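PDB 2CUK: glycerate dehydrogenase/glyoxylate reductase from Thermus thermophilus, which probably catalyses the NAD(P)H-dependent reduction of glyoxylate and hydroxypyruvate, as a member of the D-isomer specific 2-hydroxyacid dehydrogenase family. Local coordinates for residues A44-T50 against L66-Y72; A13-L17 against V294-L298. All blocks are in the same frame, centred on the assembly; numbering follows the deposited sequence.

Contact 1. Residues A44-T50 against L66-Y72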
loop_
_atom_site.group_PDB
_atom_site.type_symbol
_atom_site.label_atom_id
_atom_site.label_comp_id
_atom_site.label_asym_id
_atom_site.label_seq_id
_atom_site.Cartn_x
_atom_site.Cartn_y
_atom_site.Cartn_z
ATOM N N ALA A 44 3.880 17.428 -39.704
ATOM C CA ALA A 44 4.789 17.119 -38.602
ATOM C C ALA A 44 5.838 16.078 -38.979
ATOM O O ALA A 44 5.533 15.081 -39.625
ATOM C CB ALA A 44 3.995 16.635 -37.396
ATOM N N VAL A 45 7.077 16.314 -38.566
ATOM C CA VAL A 45 8.162 15.387 -38.858
ATOM C C VAL A 45 8.317 14.366 -37.730
ATOM O O VAL A 45 8.857 13.280 -37.937
ATOM C CB VAL A 45 9.499 16.141 -39.047
ATOM C CG1 VAL A 45 9.933 16.780 -37.736
ATOM C CG2 VAL A 45 10.562 15.187 -39.557
ATOM N N GLY A 46 7.837 14.722 -36.540
ATOM C CA GLY A 46 7.930 13.827 -35.397
ATOM C C GLY A 46 6.627 13.754 -34.620
ATOM O O GLY A 46 5.877 14.728 -34.567
ATOM N N LEU A 47 6.353 12.603 -34.014
ATOM C CA LEU A 47 5.123 12.422 -33.245
ATOM C C LEU A 47 5.346 11.618 -31.969
ATOM O O LEU A 47 6.011 10.582 -31.989
ATOM C CB LEU A 47 4.066 11.710 -34.096
ATOM C CG LEU A 47 2.745 11.365 -33.401
ATOM C CD1 LEU A 47 1.959 12.639 -33.139
ATOM C CD2 LEU A 47 1.932 10.408 -34.261
ATOM N N ILE A 48 4.791 12.111 -30.862
ATOM C CA ILE A 48 4.885 11.425 -29.573
ATOM C C ILE A 48 3.456 11.220 -29.082
ATOM O O ILE A 48 2.865 12.111 -28.472
ATOM C CB ILE A 48 5.648 12.254 -28.524
ATOM C CG1 ILE A 48 7.069 12.540 -29.011
ATOM C CG2 ILE A 48 5.686 11.491 -27.198
ATOM C CD1 ILE A 48 7.831 13.515 -28.145
ATOM N N PRO A 49 2.876 10.040 -29.356
ATOM C CA PRO A 49 1.509 9.718 -28.947
ATOM C C PRO A 49 1.451 8.970 -27.625
ATOM O O PRO A 49 2.488 8.659 -27.031
ATOM C CB PRO A 49 1.022 8.853 -30.096
ATOM C CG PRO A 49 2.240 8.005 -30.354
ATOM C CD PRO A 49 3.408 8.992 -30.248
ATOM N N THR A 50 0.226 8.688 -27.182
ATOM C CA THR A 50 -0.029 7.947 -25.951
ATOM C C THR A 50 -0.900 6.749 -26.317
ATOM O O THR A 50 -1.320 6.614 -27.468
ATOM C CB THR A 50 -0.790 8.795 -24.895
ATOM O OG1 THR A 50 -2.086 9.146 -25.400
ATOM C CG2 THR A 50 -0.016 10.058 -24.556
ATOM N N LEU A 66 6.183 12.266 -42.081
ATOM C CA LEU A 66 6.452 11.814 -40.718
ATOM C C LEU A 66 7.643 10.860 -40.741
ATOM O O LEU A 66 7.660 9.910 -41.520
ATOM C CB LEU A 66 5.219 11.102 -40.150
ATOM C CG LEU A 66 5.262 10.649 -38.686
ATOM C CD1 LEU A 66 5.386 11.857 -37.774
ATOM C CD2 LEU A 66 4.003 9.870 -38.357
ATOM N N LYS A 67 8.634 11.114 -39.889
ATOM C CA LYS A 67 9.831 10.278 -39.839
ATOM C C LYS A 67 9.880 9.318 -38.655
ATOM O O LYS A 67 10.442 8.228 -38.754
ATOM C CB LYS A 67 11.088 11.154 -39.804
ATOM C CG LYS A 67 11.240 12.093 -40.990
ATOM C CD LYS A 67 12.531 12.903 -40.917
ATOM C CE LYS A 67 13.759 12.067 -41.271
ATOM N NZ LYS A 67 14.013 10.954 -40.316
ATOM N N VAL A 68 9.291 9.716 -37.533
ATOM C CA VAL A 68 9.331 8.869 -36.353
ATOM C C VAL A 68 8.133 9.004 -35.433
ATOM O O VAL A 68 7.590 10.094 -35.237
ATOM C CB VAL A 68 10.600 9.160 -35.522
ATOM C CG1 VAL A 68 10.629 10.631 -35.130
ATOM C CG2 VAL A 68 10.634 8.282 -34.278
ATOM N N ILE A 69 7.729 7.872 -34.877
ATOM C CA ILE A 69 6.635 7.819 -33.925
ATOM C C ILE A 69 7.285 7.333 -32.631
ATOM O O ILE A 69 7.515 6.135 -32.454
ATOM C CB ILE A 69 5.542 6.815 -34.357
ATOM C CG1 ILE A 69 4.921 7.256 -35.686
ATOM C CG2 ILE A 69 4.466 6.723 -33.280
ATOM C CD1 ILE A 69 3.886 6.288 -36.221
ATOM N N ALA A 70 7.618 8.271 -31.750
ATOM C CA ALA A 70 8.241 7.939 -30.475
ATOM C C ALA A 70 7.147 7.814 -29.425
ATOM O O ALA A 70 6.709 8.807 -28.836
ATOM C CB ALA A 70 9.243 9.020 -30.075
ATOM N N CYS A 71 6.709 6.582 -29.201
ATOM C CA CYS A 71 5.648 6.297 -28.245
ATOM C C CYS A 71 5.971 6.623 -26.800
ATOM O O CYS A 71 7.046 6.299 -26.300
ATOM C CB CYS A 71 5.247 4.823 -28.332
ATOM S SG CYS A 71 4.527 4.366 -29.910
ATOM N N TYR A 72 5.015 7.263 -26.136
ATOM C CA TYR A 72 5.146 7.606 -24.731
ATOM C C TYR A 72 4.475 6.440 -24.006
ATOM O O TYR A 72 3.407 6.593 -23.417
ATOM C CB TYR A 72 4.411 8.922 -24.430
ATOM C CG TYR A 72 4.577 9.413 -23.005
ATOM C CD1 TYR A 72 5.806 9.885 -22.546
ATOM C CD2 TYR A 72 3.508 9.378 -22.107
ATOM C CE1 TYR A 72 5.971 10.310 -21.223
ATOM C CE2 TYR A 72 3.661 9.795 -20.779
ATOM C CZ TYR A 72 4.892 10.258 -20.345
ATOM O OH TYR A 72 5.047 10.653 -19.033
#
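The carbonyl oxygen of L47 is held by two groups of the adjoining strand: A70 N donates a hydrogen bond to L47 O at 2.8 Å, and I69 CA lies 3.4 Å from L47 O in a CA-H...O contact. L47 N to V68 O belongs to the parallel ladder, in which G46 pairs with V68 and L47 with I69; K67 N to V45 O and Y72 N to P49 O extend the pairing beyond it. The two short strands diverge by only 20°.

Side chains pack along the ladder. V45 and K67 run side by side, and packing is tight where V45 CG2 meets K67 CD at 3.3 Å. With its CG2 anti to the backbone N, I48 brings this methyl to 4.0 Å from Y72 CB. On the face that carries L47 and I69, the P49 ring meets I69 CG2 through its CG at 3.9 Å.

Helix 57-62 links the strands as a beta-alpha-beta unit in the middle of a five-stranded parallel sheet. Strand 2-5 flanks 46-48, strand 90-92 flanks 68-70, and helix 283-301 covers I48 and V68 while accepting the Y72 hydroxyl at R286 O.

Contact 2. Residues A13-L17 against V294-L298; sequences ALDRL and VENLL
R16 reaches from helix 15-19 to E295 on helix 283-301, and one carboxylate oxygen takes both of its terminal nitrogens. NH1 of R16 forms the strong half of the salt bridge, 2.7 Å from E295 OE1, while R16 NH2 adds only a weak bond to the same oxygen. OE1 lies near the guanidinium plane, at its edge, yet the donor NH1 comes in from above the carboxylate, 49° out of its plane; the two flat groups are turned 64° apart. The arginine chain is fully extended, its CG anti to the backbone N (chi1 -174°), whereas the glutamate chain is bent at chi2, which brings its end toward the arginine. The second oxygen, OE2, has a long, weak ion pair with R304. Were E295 an alanine, the R16 guanidinium would probably lose its carboxylate mate and be freer to swing.

Apolar contacts lie alongside the ion pair. L298 CD1 sits over one face of the guanidinium, 3.5 Å from R16 NE. V294 fits between several residues: its CG1 faces the R16 CD and L17 CD2, its CG2 the L14 CD2 and the A13 carbonyl. A13 O is itself satisfied by R16 N, as V294 O is by L298 N at 2.9 Å. L17 CD2 presses on L298 CG at 3.4 Å, a tight fit, and also meets L297 CD2.

Beneath, L14 rests on V5 of strand 2-5 and V26 of strand 23-26, L17 on V24, and L297 on V3 of strand 2-5. Two helices from the opposite ends of the chain thus pack next to each other on one face of a parallel sheet with strand order 2-1-3-4-5, as in the flavodoxin-like substrate-binding domain of D-2-hydroxyacid dehydrogenases.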
loop_
_atom_site.group_PDB
_atom_site.type_symbol
_atom_site.label_atom_id
_atom_site.label_comp_id
_atom_site.label_asym_id
_atom_site.label_seq_id
_atom_site.Cartn_x
_atom_site.Cartn_y
_atom_site.Cartn_z
ATOM N N ALA A 13 11.473 17.569 -20.226
ATOM C CA ALA A 13 12.193 16.786 -21.224
ATOM C C ALA A 13 12.013 17.372 -22.622
ATOM O O ALA A 13 12.917 17.305 -23.453
ATOM C CB ALA A 13 11.719 15.333 -21.195
ATOM N N LEU A 14 10.846 17.948 -22.881
ATOM C CA LEU A 14 10.566 18.536 -24.189
ATOM C C LEU A 14 11.461 19.732 -24.522
ATOM O O LEU A 14 11.722 20.004 -25.696
ATOM C CB LEU A 14 9.096 18.952 -24.275
ATOM C CG LEU A 14 8.076 17.810 -24.345
ATOM C CD1 LEU A 14 6.671 18.377 -24.363
ATOM C CD2 LEU A 14 8.327 16.968 -25.585
ATOM N N ASP A 15 11.928 20.440 -23.497
ATOM C CA ASP A 15 12.789 21.603 -23.703
ATOM C C ASP A 15 13.999 21.264 -24.567
ATOM O O ASP A 15 14.531 22.125 -25.266
ATOM C CB ASP A 15 13.265 22.175 -22.361
ATOM C CG ASP A 15 12.221 23.054 -21.689
ATOM O OD1 ASP A 15 11.167 23.317 -22.305
ATOM O OD2 ASP A 15 12.459 23.492 -20.543
ATOM N N ARG A 16 14.437 20.011 -24.516
ATOM C CA ARG A 16 15.583 19.584 -25.306
ATOM C C ARG A 16 15.261 19.758 -26.788
ATOM O O ARG A 16 16.103 20.206 -27.570
ATOM C CB ARG A 16 15.912 18.122 -25.003
ATOM C CG ARG A 16 17.178 17.624 -25.667
ATOM C CD ARG A 16 17.447 16.173 -25.311
ATOM N NE ARG A 16 18.666 15.672 -25.939
ATOM C CZ ARG A 16 19.105 14.423 -25.824
ATOM N NH1 ARG A 16 18.420 13.547 -25.101
ATOM N NH2 ARG A 16 20.227 14.050 -26.428
ATOM N N LEU A 17 14.034 19.407 -27.164
ATOM C CA LEU A 17 13.592 19.534 -28.553
ATOM C C LEU A 17 13.575 21.008 -28.957
ATOM O O LEU A 17 13.974 21.387 -30.048
ATOM C CB LEU A 17 12.168 18.994 -28.692
ATOM C CG LEU A 17 12.022 17.480 -28.454
ATOM C CD1 LEU A 17 10.590 17.018 -28.702
ATOM C CD2 LEU A 17 12.907 16.623 -29.367
ATOM N N VAL A 294 11.826 11.423 -26.023
ATOM C CA VAL A 294 12.531 12.537 -26.648
ATOM C C VAL A 294 13.852 12.068 -27.258
ATOM O O VAL A 294 14.189 12.439 -28.383
ATOM C CB VAL A 294 12.797 13.662 -25.620
ATOM C CG1 VAL A 294 13.857 14.629 -26.141
ATOM C CG2 VAL A 294 11.505 14.404 -25.343
ATOM N N GLU A 295 14.595 11.251 -26.517
ATOM C CA GLU A 295 15.870 10.732 -27.002
ATOM C C GLU A 295 15.667 9.973 -28.311
ATOM O O GLU A 295 16.337 10.245 -29.311
ATOM C CB GLU A 295 16.494 9.797 -25.963
ATOM C CG GLU A 295 17.837 9.214 -26.379
ATOM C CD GLU A 295 18.899 10.280 -26.598
ATOM O OE1 GLU A 295 19.191 11.030 -25.641
ATOM O OE2 GLU A 295 19.444 10.370 -27.722
ATOM N N ASN A 296 14.741 9.017 -28.298
ATOM C CA ASN A 296 14.445 8.227 -29.486
ATOM C C ASN A 296 14.062 9.109 -30.677
ATOM O O ASN A 296 14.568 8.918 -31.783
ATOM C CB ASN A 296 13.313 7.232 -29.190
ATOM C CG ASN A 296 13.808 5.974 -28.494
ATOM O OD1 ASN A 296 14.395 5.089 -29.124
ATOM N ND2 ASN A 296 13.584 5.892 -27.186
ATOM N N LEU A 297 13.175 10.073 -30.451
ATOM C CA LEU A 297 12.744 10.957 -31.528
ATOM C C LEU A 297 13.909 11.763 -32.099
ATOM O O LEU A 297 14.099 11.799 -33.314
ATOM C CB LEU A 297 11.631 11.896 -31.041
ATOM C CG LEU A 297 11.011 12.841 -32.079
ATOM C CD1 LEU A 297 9.572 13.146 -31.706
ATOM C CD2 LEU A 297 11.826 14.121 -32.178
ATOM N N LEU A 298 14.691 12.405 -31.234
ATOM C CA LEU A 298 15.832 13.187 -31.700
ATOM C C LEU A 298 16.813 12.305 -32.461
ATOM O O LEU A 298 17.354 12.709 -33.490
ATOM C CB LEU A 298 16.555 13.858 -30.527
ATOM C CG LEU A 298 15.957 15.172 -30.015
ATOM C CD1 LEU A 298 16.740 15.662 -28.807
ATOM C CD2 LEU A 298 15.995 16.211 -31.125
#

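Contacts 1 and 2 belong to the same alpha/beta domain, with centres about 11 Å apart. Along the chain the order is 13-17, 44-50, 66-72 and then, after the whole six-stranded sheet of the NAD-binding domain, 294-298. Contact 1 is therefore local, its strands joined by a short crossover, while contact 2 brings the late helix 283-301 back to the N-terminal part. L297 ties them together: its CD1 lies 3.7 Å from I48 CG1, and its CB 3.9 Å from A70 CB. The pair illustrates how a domain built from both ends of a chain can frame a second domain inserted between them.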